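SnoaL-like domain-containing protein (Burkholderia thailandensis E264, PDB 3H3H) is of unknown function but adopts a SnoaL-like fold of the NTF2 clan and carries an unidentified bound ligand, consistent with a small-molecule binding role. Local coordinates at residues A20-D25 and L75-I80; D87-H92 and F105-D110. One frame throughout, in Å; residues are numbered along the deposited sequence.

How the interactions relate
Both contacts build the cone of an NTF2-like fold, in which the long helix 7-22 lies against a curved sheet. Interaction 1 ties the C-terminal end of that helix to the chain entering strand 78-84, at one edge of the sheet within this chain; it is partly buried, and side chains of Asn22 and His24 supply its direct hydrogen bonds. Interaction 2 is a buried strand pairing within the hairpin 88-94/100-107, where backbone bonds dominate and a single histidine-carboxylate bond is added. Their centres lie about 18 Å apart, yet they meet where strands 78-84 and 88-94 run side by side: Ile80 N lies 2.9 Å from His92 O, a probable hydrogen bond.

Interaction 1. Residues A20-D25 and L75-I80; sequences AWNAHD and LHFEWI
A helix end bound to the lead-in of an edge strand is the subject here: Asn22, in the last turn of helix 7-22, and His24, in the turn that follows, hold the backbone of Leu75 and Phe77 just ahead of strand 78-84. The carboxamide of Asn22 grips Phe77 by both its backbone polar groups. Asn22 CG lies beside its backbone N, opposite the carbonyl carbon, which directs the amide at Phe77. Asn22 OD1 accepts from Phe77 N at 2.7 Å, on a lone pair in the carbonyl plane, while Asn22 ND2 donates to Phe77 O at 3.0 Å, almost within the amide plane. Both bonds are nearly straight, at 169°, and together fix the rotation of the amide. The His76 ring lies at 13° to that amide, with His76 CE1 3.4 Å from Asn22 ND2.

His24 closes the helix in a Schellman motif, with His24 N bonded to Trp21 O and Asp25 N to Ala20 O. His24 NE2 donates to Leu75 O at 2.6 Å, close to the ring plane. A water also donates to that carbonyl and to Asn22 O, and is hydrogen-bonded to His76 ND1.

In the NTF2-like fold this helix packs on the concave side of the sheet, and the inner layer of the contact is apolar, mostly aromatic. Phe77 CE2 sits over one face of Trp21, 3.5 Å from Trp21 CG, with the ring planes 33° apart. Leu75 CD1 approaches Trp21 CE3 at 4.1 Å. Trp21 also meets Trp17 and Trp65, and its side chain lies about 4 Å from the unidentified ligand.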
ATOM      1  N   ALA B  20       5.659 -13.892  12.775  1.00 11.91           N
ATOM      2  CA  ALA B  20       6.960 -14.422  12.353  1.00 13.63           C
ATOM      3  C   ALA B  20       8.064 -13.396  12.649  1.00 13.43           C
ATOM      4  O   ALA B  20       9.141 -13.737  13.161  1.00 11.32           O
ATOM      5  CB  ALA B  20       6.957 -14.788  10.874  1.00 11.66           C
ATOM      6  N   TRP B  21       7.802 -12.140  12.326  1.00 12.66           N
ATOM      7  CA  TRP B  21       8.701 -11.066  12.669  1.00 11.17           C
ATOM      8  C   TRP B  21       8.920 -10.975  14.173  1.00 12.35           C
ATOM      9  O   TRP B  21      10.054 -10.907  14.651  1.00 13.40           O
ATOM     10  CB  TRP B  21       8.188  -9.733  12.104  1.00 10.73           C
ATOM     11  CG  TRP B  21       8.603  -9.614  10.647  1.00 10.59           C
ATOM     12  CD1 TRP B  21       7.845  -9.875   9.552  1.00 13.77           C
ATOM     13  CD2 TRP B  21       9.893  -9.234  10.173  1.00 12.14           C
ATOM     14  NE1 TRP B  21       8.573  -9.671   8.427  1.00 15.02           N
ATOM     15  CE2 TRP B  21       9.830  -9.266   8.777  1.00 14.91           C
ATOM     16  CE3 TRP B  21      11.091  -8.851  10.787  1.00 14.25           C
ATOM     17  CZ2 TRP B  21      10.916  -8.991   7.986  1.00 15.93           C
ATOM     18  CZ3 TRP B  21      12.173  -8.546   9.973  1.00 16.21           C
ATOM     19  CH2 TRP B  21      12.058  -8.599   8.591  1.00 14.93           C
ATOM     20  N   ASN B  22       7.828 -11.057  14.937  1.00 11.37           N
ATOM     21  CA  ASN B  22       7.902 -10.901  16.383  1.00 11.63           C
ATOM     22  C   ASN B  22       8.650 -12.043  17.052  1.00 13.02           C
ATOM     23  O   ASN B  22       9.233 -11.882  18.154  1.00 13.77           O
ATOM     24  CB  ASN B  22       6.503 -10.676  16.970  1.00 12.14           C
ATOM     25  CG  ASN B  22       6.003  -9.273  16.662  1.00 13.96           C
ATOM     26  OD1 ASN B  22       6.810  -8.450  16.262  1.00 13.07           O
ATOM     27  ND2 ASN B  22       4.710  -8.987  16.839  1.00 14.77           N
ATOM     28  N   ALA B  23       8.579 -13.213  16.411  1.00 10.86           N
ATOM     29  CA  ALA B  23       9.298 -14.409  16.826  1.00 13.02           C
ATOM     30  C   ALA B  23      10.747 -14.367  16.360  1.00 13.97           C
ATOM     31  O   ALA B  23      11.547 -15.223  16.748  1.00 13.01           O
ATOM     32  CB  ALA B  23       8.622 -15.615  16.284  1.00 13.86           C
ATOM     33  N   HIS B  24      11.089 -13.361  15.552  1.00 12.61           N
ATOM     34  CA  HIS B  24      12.455 -13.231  15.013  1.00 14.63           C
ATOM     35  C   HIS B  24      12.931 -14.515  14.302  1.00 12.51           C
ATOM     36  O   HIS B  24      14.090 -15.000  14.488  1.00 12.84           O
ATOM     37  CB  HIS B  24      13.421 -12.853  16.115  1.00 12.69           C
ATOM     38  CG  HIS B  24      12.985 -11.699  16.951  1.00 13.04           C
ATOM     39  ND1 HIS B  24      13.154 -11.692  18.317  1.00 22.80           N
ATOM     40  CD2 HIS B  24      12.364 -10.531  16.643  1.00 14.45           C
ATOM     41  CE1 HIS B  24      12.657 -10.572  18.814  1.00 19.29           C
ATOM     42  NE2 HIS B  24      12.206  -9.839  17.816  1.00 17.22           N
ATOM     43  N   ASP B  25      11.997 -15.088  13.534  1.00 12.84           N
ATOM     44  CA  ASP B  25      12.134 -16.385  12.929  1.00 11.80           C
ATOM     45  C   ASP B  25      12.209 -16.125  11.433  1.00 12.24           C
ATOM     46  O   ASP B  25      11.214 -16.043  10.741  1.00 11.57           O
ATOM     47  CB  ASP B  25      10.937 -17.253  13.267  1.00 12.46           C
ATOM     48  CG  ASP B  25      11.068 -18.674  12.808  1.00 15.41           C
ATOM     49  OD1 ASP B  25      11.831 -18.938  11.865  1.00 14.95           O
ATOM     50  OD2 ASP B  25      10.309 -19.495  13.338  1.00 14.99           O
ATOM     51  N   LEU B  75      13.187  -6.640  18.351  1.00 19.77           N
ATOM     52  CA  LEU B  75      12.324  -6.106  17.317  1.00 17.38           C
ATOM     53  C   LEU B  75      10.901  -6.580  17.550  1.00 16.19           C
ATOM     54  O   LEU B  75      10.655  -7.748  17.845  1.00 14.69           O
ATOM     55  CB  LEU B  75      12.778  -6.600  15.926  1.00 14.23           C
ATOM     56  CG  LEU B  75      11.906  -6.231  14.723  1.00 16.16           C
ATOM     57  CD1 LEU B  75      12.640  -6.100  13.349  1.00 16.95           C
ATOM     58  CD2 LEU B  75      10.760  -7.263  14.522  1.00 15.37           C
ATOM     59  N   HIS B  76       9.953  -5.664  17.376  1.00 17.92           N
ATOM     60  CA  HIS B  76       8.556  -6.003  17.611  1.00 15.48           C
ATOM     61  C   HIS B  76       7.685  -5.118  16.794  1.00 14.69           C
ATOM     62  O   HIS B  76       7.878  -3.920  16.844  1.00 17.29           O
ATOM     63  CB  HIS B  76       8.251  -5.786  19.082  1.00 15.48           C
ATOM     64  CG  HIS B  76       6.848  -6.153  19.440  1.00 15.30           C
ATOM     65  ND1 HIS B  76       6.447  -7.461  19.595  1.00 18.08           N
ATOM     66  CD2 HIS B  76       5.748  -5.393  19.621  1.00 14.82           C
ATOM     67  CE1 HIS B  76       5.154  -7.492  19.851  1.00 18.80           C
ATOM     68  NE2 HIS B  76       4.712  -6.251  19.902  1.00 22.81           N
ATOM     69  N   PHE B  77       6.712  -5.708  16.092  1.00 13.51           N
ATOM     70  CA  PHE B  77       5.762  -4.962  15.273  1.00 12.90           C
ATOM     71  C   PHE B  77       4.396  -5.079  15.911  1.00 16.68           C
ATOM     72  O   PHE B  77       4.036  -6.149  16.348  1.00 16.82           O
ATOM     73  CB  PHE B  77       5.644  -5.591  13.912  1.00 13.57           C
ATOM     74  CG  PHE B  77       6.889  -5.501  13.062  1.00 12.55           C
ATOM     75  CD1 PHE B  77       7.932  -4.618  13.367  1.00 13.32           C
ATOM     76  CD2 PHE B  77       6.977  -6.230  11.931  1.00 13.39           C
ATOM     77  CE1 PHE B  77       9.037  -4.544  12.521  1.00 15.88           C
ATOM     78  CE2 PHE B  77       8.082  -6.186  11.081  1.00 11.17           C
ATOM     79  CZ  PHE B  77       9.096  -5.333  11.360  1.00 13.71           C
ATOM     80  N   GLU B  78       3.646  -3.978  15.959  1.00 12.28           N
ATOM     81  CA  GLU B  78       2.247  -4.032  16.419  1.00 12.02           C
ATOM     82  C   GLU B  78       1.322  -3.935  15.250  1.00 13.45           C
ATOM     83  O   GLU B  78       1.271  -2.899  14.596  1.00 13.97           O
ATOM     84  CB  GLU B  78       1.915  -2.898  17.452  1.00 12.63           C
ATOM     85  CG  GLU B  78       0.445  -2.850  17.811  1.00 15.61           C
ATOM     86  CD  GLU B  78       0.133  -1.898  18.931  1.00 16.40           C
ATOM     87  OE1 GLU B  78       1.054  -1.241  19.446  1.00 13.73           O
ATOM     88  OE2 GLU B  78      -1.045  -1.826  19.276  1.00 12.75           O
ATOM     89  N   TRP B  79       0.499  -4.951  15.065  1.00 13.56           N
ATOM     90  CA  TRP B  79      -0.482  -4.967  13.981  1.00 15.36           C
ATOM     91  C   TRP B  79      -1.655  -4.049  14.233  1.00 13.90           C
ATOM     92  O   TRP B  79      -2.348  -4.195  15.240  1.00 14.58           O
ATOM     93  CB  TRP B  79      -0.960  -6.370  13.785  1.00 15.69           C
ATOM     94  CG  TRP B  79      -1.915  -6.605  12.688  1.00 17.05           C
ATOM     95  CD1 TRP B  79      -2.073  -5.891  11.558  1.00 14.66           C
ATOM     96  CD2 TRP B  79      -2.836  -7.708  12.597  1.00 16.05           C
ATOM     97  NE1 TRP B  79      -3.046  -6.427  10.782  1.00 16.36           N
ATOM     98  CE2 TRP B  79      -3.542  -7.552  11.394  1.00 19.63           C
ATOM     99  CE3 TRP B  79      -3.122  -8.806  13.410  1.00 21.20           C
ATOM    100  CZ2 TRP B  79      -4.497  -8.468  10.961  1.00 17.02           C
ATOM    101  CZ3 TRP B  79      -4.121  -9.718  12.999  1.00 23.21           C
ATOM    102  CH2 TRP B  79      -4.805  -9.529  11.800  1.00 23.91           C
ATOM    103  N   ILE B  80      -1.842  -3.075  13.360  1.00 13.67           N
ATOM    104  CA  ILE B  80      -2.960  -2.121  13.453  1.00 11.87           C
ATOM    105  C   ILE B  80      -4.122  -2.513  12.556  1.00 12.12           C
ATOM    106  O   ILE B  80      -5.229  -2.726  13.057  1.00 14.90           O
ATOM    107  CB  ILE B  80      -2.528  -0.684  13.156  1.00 11.03           C
ATOM    108  CG1 ILE B  80      -1.450  -0.250  14.158  1.00 15.83           C
ATOM    109  CG2 ILE B  80      -3.735   0.248  13.167  1.00  9.93           C
ATOM    110  CD1 ILE B  80      -0.740   1.067  13.785  1.00 14.41           C
TER
HETATM  111  O   HOH W   1       8.799  -9.322  19.401  1.00 22.41           O

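Interaction 2. Residues D87-H92 and F105-D110; sequences DSVAIH and FHFGPD
Strands 88-92 and 105-107 run antiparallel, their axes 4.7 Å apart at closest approach and their directions 157° apart, with Val89 and Phe105 forming a hydrogen-bonded pair and Ser88 and His106 a non-hydrogen-bonded one. Val89 N donates to Phe105 O at 2.9 Å, and Phe105 N returns a bond to Val89 O. Just ahead of strand 88-92, Asp87 O accepts from Phe107 N at 2.8 Å.

On the sheet face that bears Ser88 and His106, the imidazole is held through His106 ND1, which donates to Asp87 OD1 at 2.9 Å. Asp87 OD1 is met on its syn side, 30° out of the carboxylate plane, and the bond is somewhat bent and tilted from the imidazole plane; the carboxylate stands nearly perpendicular to the ring. Asp87 CG sits between backbone N and carbonyl carbon (chi1 73°), a rotation that swings the carboxylate across to the neighbouring strand. Its other oxygen, OD2, accepts from a water that also donates to Phe107 O. Ser88 CB lies over one face of the His106 ring in a CH-pi contact, 4.0 Å from the centroid, and Ser88 OG bonds to His119 of the second subunit.

This pairing belongs to the hairpin 88-94/100-107 of the NTF2-like sheet, one face of which meets helix 7-22 while the other contributes to the dimer interface. On the helix-facing side, Ile91 CD1 touches Phe105 CE1 at 3.5 Å, and Val89 CG2 lies 3.8 Å from Phe107 CE1. Both phenyl rings continue into the hydrophobic core: Phe105 meets Trp17 and Phe13 edge-to-face, as Phe107 does Phe13 and Phe9. The Phe105 side chain comes within about 6 Å of the unidentified ligand.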
ATOM      1  N   ASP B  87      -4.794  -8.080  -5.842  1.00 13.04           N
ATOM      2  CA  ASP B  87      -3.823  -9.161  -5.682  1.00 17.69           C
ATOM      3  C   ASP B  87      -2.870  -8.815  -4.555  1.00 17.32           C
ATOM      4  O   ASP B  87      -1.822  -9.472  -4.394  1.00 19.03           O
ATOM      5  CB  ASP B  87      -3.044  -9.380  -6.974  1.00 19.75           C
ATOM      6  CG  ASP B  87      -2.018  -8.271  -7.276  1.00 30.37           C
ATOM      7  OD1 ASP B  87      -1.926  -7.230  -6.573  1.00 39.92           O
ATOM      8  OD2 ASP B  87      -1.269  -8.478  -8.252  1.00 44.82           O
ATOM      9  N   SER B  88      -3.279  -7.870  -3.709  1.00 15.80           N
ATOM     10  CA  SER B  88      -2.399  -7.392  -2.655  1.00 12.67           C
ATOM     11  C   SER B  88      -3.115  -7.264  -1.311  1.00 12.66           C
ATOM     12  O   SER B  88      -4.382  -7.184  -1.252  1.00 13.14           O
ATOM     13  CB  SER B  88      -1.773  -6.074  -3.039  1.00 14.53           C
ATOM     14  OG  SER B  88      -2.718  -5.072  -3.375  1.00 18.13           O
ATOM     15  N   VAL B  89      -2.298  -7.304  -0.267  1.00 11.76           N
ATOM     16  CA  VAL B  89      -2.720  -7.075   1.106  1.00 12.69           C
ATOM     17  C   VAL B  89      -1.857  -5.937   1.605  1.00 15.11           C
ATOM     18  O   VAL B  89      -0.666  -5.881   1.316  1.00 13.97           O
ATOM     19  CB  VAL B  89      -2.520  -8.334   1.956  1.00 16.53           C
ATOM     20  CG1 VAL B  89      -2.722  -8.086   3.423  1.00 18.06           C
ATOM     21  CG2 VAL B  89      -3.529  -9.424   1.492  1.00 19.20           C
ATOM     22  N   ALA B  90      -2.439  -5.041   2.372  1.00 11.98           N
ATOM     23  CA  ALA B  90      -1.681  -3.952   2.990  1.00  8.99           C
ATOM     24  C   ALA B  90      -1.745  -4.149   4.464  1.00 13.68           C
ATOM     25  O   ALA B  90      -2.847  -4.260   5.019  1.00 13.62           O
ATOM     26  CB  ALA B  90      -2.305  -2.582   2.657  1.00 11.16           C
ATOM     27  N   ILE B  91      -0.587  -4.265   5.096  1.00 11.57           N
ATOM     28  CA  ILE B  91      -0.514  -4.402   6.534  1.00 10.57           C
ATOM     29  C   ILE B  91      -0.046  -3.082   7.102  1.00 11.40           C
ATOM     30  O   ILE B  91       1.034  -2.629   6.789  1.00 12.10           O
ATOM     31  CB  ILE B  91       0.436  -5.523   6.986  1.00 13.33           C
ATOM     32  CG1 ILE B  91       0.008  -6.883   6.367  1.00 11.13           C
ATOM     33  CG2 ILE B  91       0.462  -5.635   8.566  1.00 14.24           C
ATOM     34  CD1 ILE B  91       0.914  -8.084   6.845  1.00 11.72           C
ATOM     35  N   HIS B  92      -0.847  -2.522   8.008  1.00 12.51           N
ATOM     36  CA  HIS B  92      -0.539  -1.266   8.671  1.00 12.60           C
ATOM     37  C   HIS B  92      -0.121  -1.692  10.059  1.00 15.07           C
ATOM     38  O   HIS B  92      -0.837  -2.419  10.752  1.00 11.03           O
ATOM     39  CB  HIS B  92      -1.786  -0.385   8.627  1.00 14.42           C
ATOM     40  CG  HIS B  92      -1.646   0.926   9.310  1.00 16.29           C
ATOM     41  ND1 HIS B  92      -0.535   1.730   9.168  1.00 11.93           N
ATOM     42  CD2 HIS B  92      -2.500   1.585  10.127  1.00 13.46           C
ATOM     43  CE1 HIS B  92      -0.709   2.830   9.886  1.00 16.55           C
ATOM     44  NE2 HIS B  92      -1.905   2.786  10.448  1.00 15.79           N
ATOM     45  N   PHE B 105       1.786  -6.010   0.033  1.00 13.53           N
ATOM     46  CA  PHE B 105       2.274  -7.282  -0.429  1.00 13.68           C
ATOM     47  C   PHE B 105       1.460  -7.763  -1.586  1.00 10.68           C
ATOM     48  O   PHE B 105       0.232  -7.940  -1.482  1.00 13.32           O
ATOM     49  CB  PHE B 105       2.145  -8.314   0.673  1.00 13.54           C
ATOM     50  CG  PHE B 105       2.803  -7.926   1.974  1.00 13.94           C
ATOM     51  CD1 PHE B 105       2.137  -7.170   2.942  1.00 12.83           C
ATOM     52  CD2 PHE B 105       4.086  -8.356   2.275  1.00 14.15           C
ATOM     53  CE1 PHE B 105       2.753  -6.832   4.110  1.00 12.37           C
ATOM     54  CE2 PHE B 105       4.709  -8.015   3.478  1.00 13.87           C
ATOM     55  CZ  PHE B 105       4.055  -7.259   4.396  1.00 13.86           C
ATOM     56  N   HIS B 106       2.114  -7.978  -2.710  1.00 10.84           N
ATOM     57  CA  HIS B 106       1.490  -8.520  -3.882  1.00 11.05           C
ATOM     58  C   HIS B 106       1.764  -9.994  -3.954  1.00 12.96           C
ATOM     59  O   HIS B 106       2.882 -10.448  -3.718  1.00 14.98           O
ATOM     60  CB  HIS B 106       2.021  -7.892  -5.128  1.00 13.20           C
ATOM     61  CG  HIS B 106       1.692  -6.451  -5.238  1.00 14.16           C
ATOM     62  ND1 HIS B 106       0.580  -5.987  -5.913  1.00 18.28           N
ATOM     63  CD2 HIS B 106       2.310  -5.367  -4.705  1.00 16.32           C
ATOM     64  CE1 HIS B 106       0.542  -4.670  -5.808  1.00 22.19           C
ATOM     65  NE2 HIS B 106       1.582  -4.265  -5.093  1.00 17.48           N
ATOM     66  N   PHE B 107       0.718 -10.748  -4.277  1.00 13.24           N
ATOM     67  CA  PHE B 107       0.832 -12.213  -4.257  1.00 14.01           C
ATOM     68  C   PHE B 107       0.837 -12.805  -5.643  1.00 15.55           C
ATOM     69  O   PHE B 107       0.201 -12.265  -6.540  1.00 16.20           O
ATOM     70  CB  PHE B 107      -0.301 -12.848  -3.477  1.00 10.68           C
ATOM     71  CG  PHE B 107      -0.219 -12.554  -2.033  1.00 12.23           C
ATOM     72  CD1 PHE B 107      -0.673 -11.314  -1.535  1.00 13.29           C
ATOM     73  CD2 PHE B 107       0.443 -13.424  -1.195  1.00 12.90           C
ATOM     74  CE1 PHE B 107      -0.512 -11.027  -0.182  1.00 14.36           C
ATOM     75  CE2 PHE B 107       0.603 -13.121   0.145  1.00 17.97           C
ATOM     76  CZ  PHE B 107       0.140 -11.939   0.619  1.00 14.47           C
ATOM     77  N   GLY B 108       1.478 -13.965  -5.754  1.00 15.69           N
ATOM     78  CA  GLY B 108       1.601 -14.656  -7.009  1.00 19.45           C
ATOM     79  C   GLY B 108       0.666 -15.827  -7.043  1.00 23.08           C
ATOM     80  O   GLY B 108      -0.170 -15.964  -6.154  1.00 19.32           O
ATOM     81  N   PRO B 109       0.811 -16.671  -8.086  1.00 26.95           N
ATOM     82  CA  PRO B 109      -0.028 -17.832  -8.287  1.00 28.80           C
ATOM     83  C   PRO B 109      -0.034 -18.748  -7.094  1.00 30.82           C
ATOM     84  O   PRO B 109      -1.088 -19.281  -6.767  1.00 35.56           O
ATOM     85  CB  PRO B 109       0.622 -18.545  -9.494  1.00 29.68           C
ATOM     86  CG  PRO B 109       1.346 -17.500 -10.209  1.00 33.31           C
ATOM     87  CD  PRO B 109       1.801 -16.508  -9.167  1.00 28.62           C
ATOM     88  N   ASP B 110       1.123 -18.939  -6.449  1.00 28.33           N
ATOM     89  CA  ASP B 110       1.240 -19.893  -5.325  1.00 27.27           C
ATOM     90  C   ASP B 110       0.827 -19.297  -3.969  1.00 26.12           C
ATOM     91  O   ASP B 110       1.158 -19.863  -2.927  1.00 27.29           O
ATOM     92  CB  ASP B 110       2.691 -20.433  -5.248  1.00 24.96           C
TER
HETATM   93  O   HOH W   2       0.758 -10.046  -8.014  1.00 25.90           O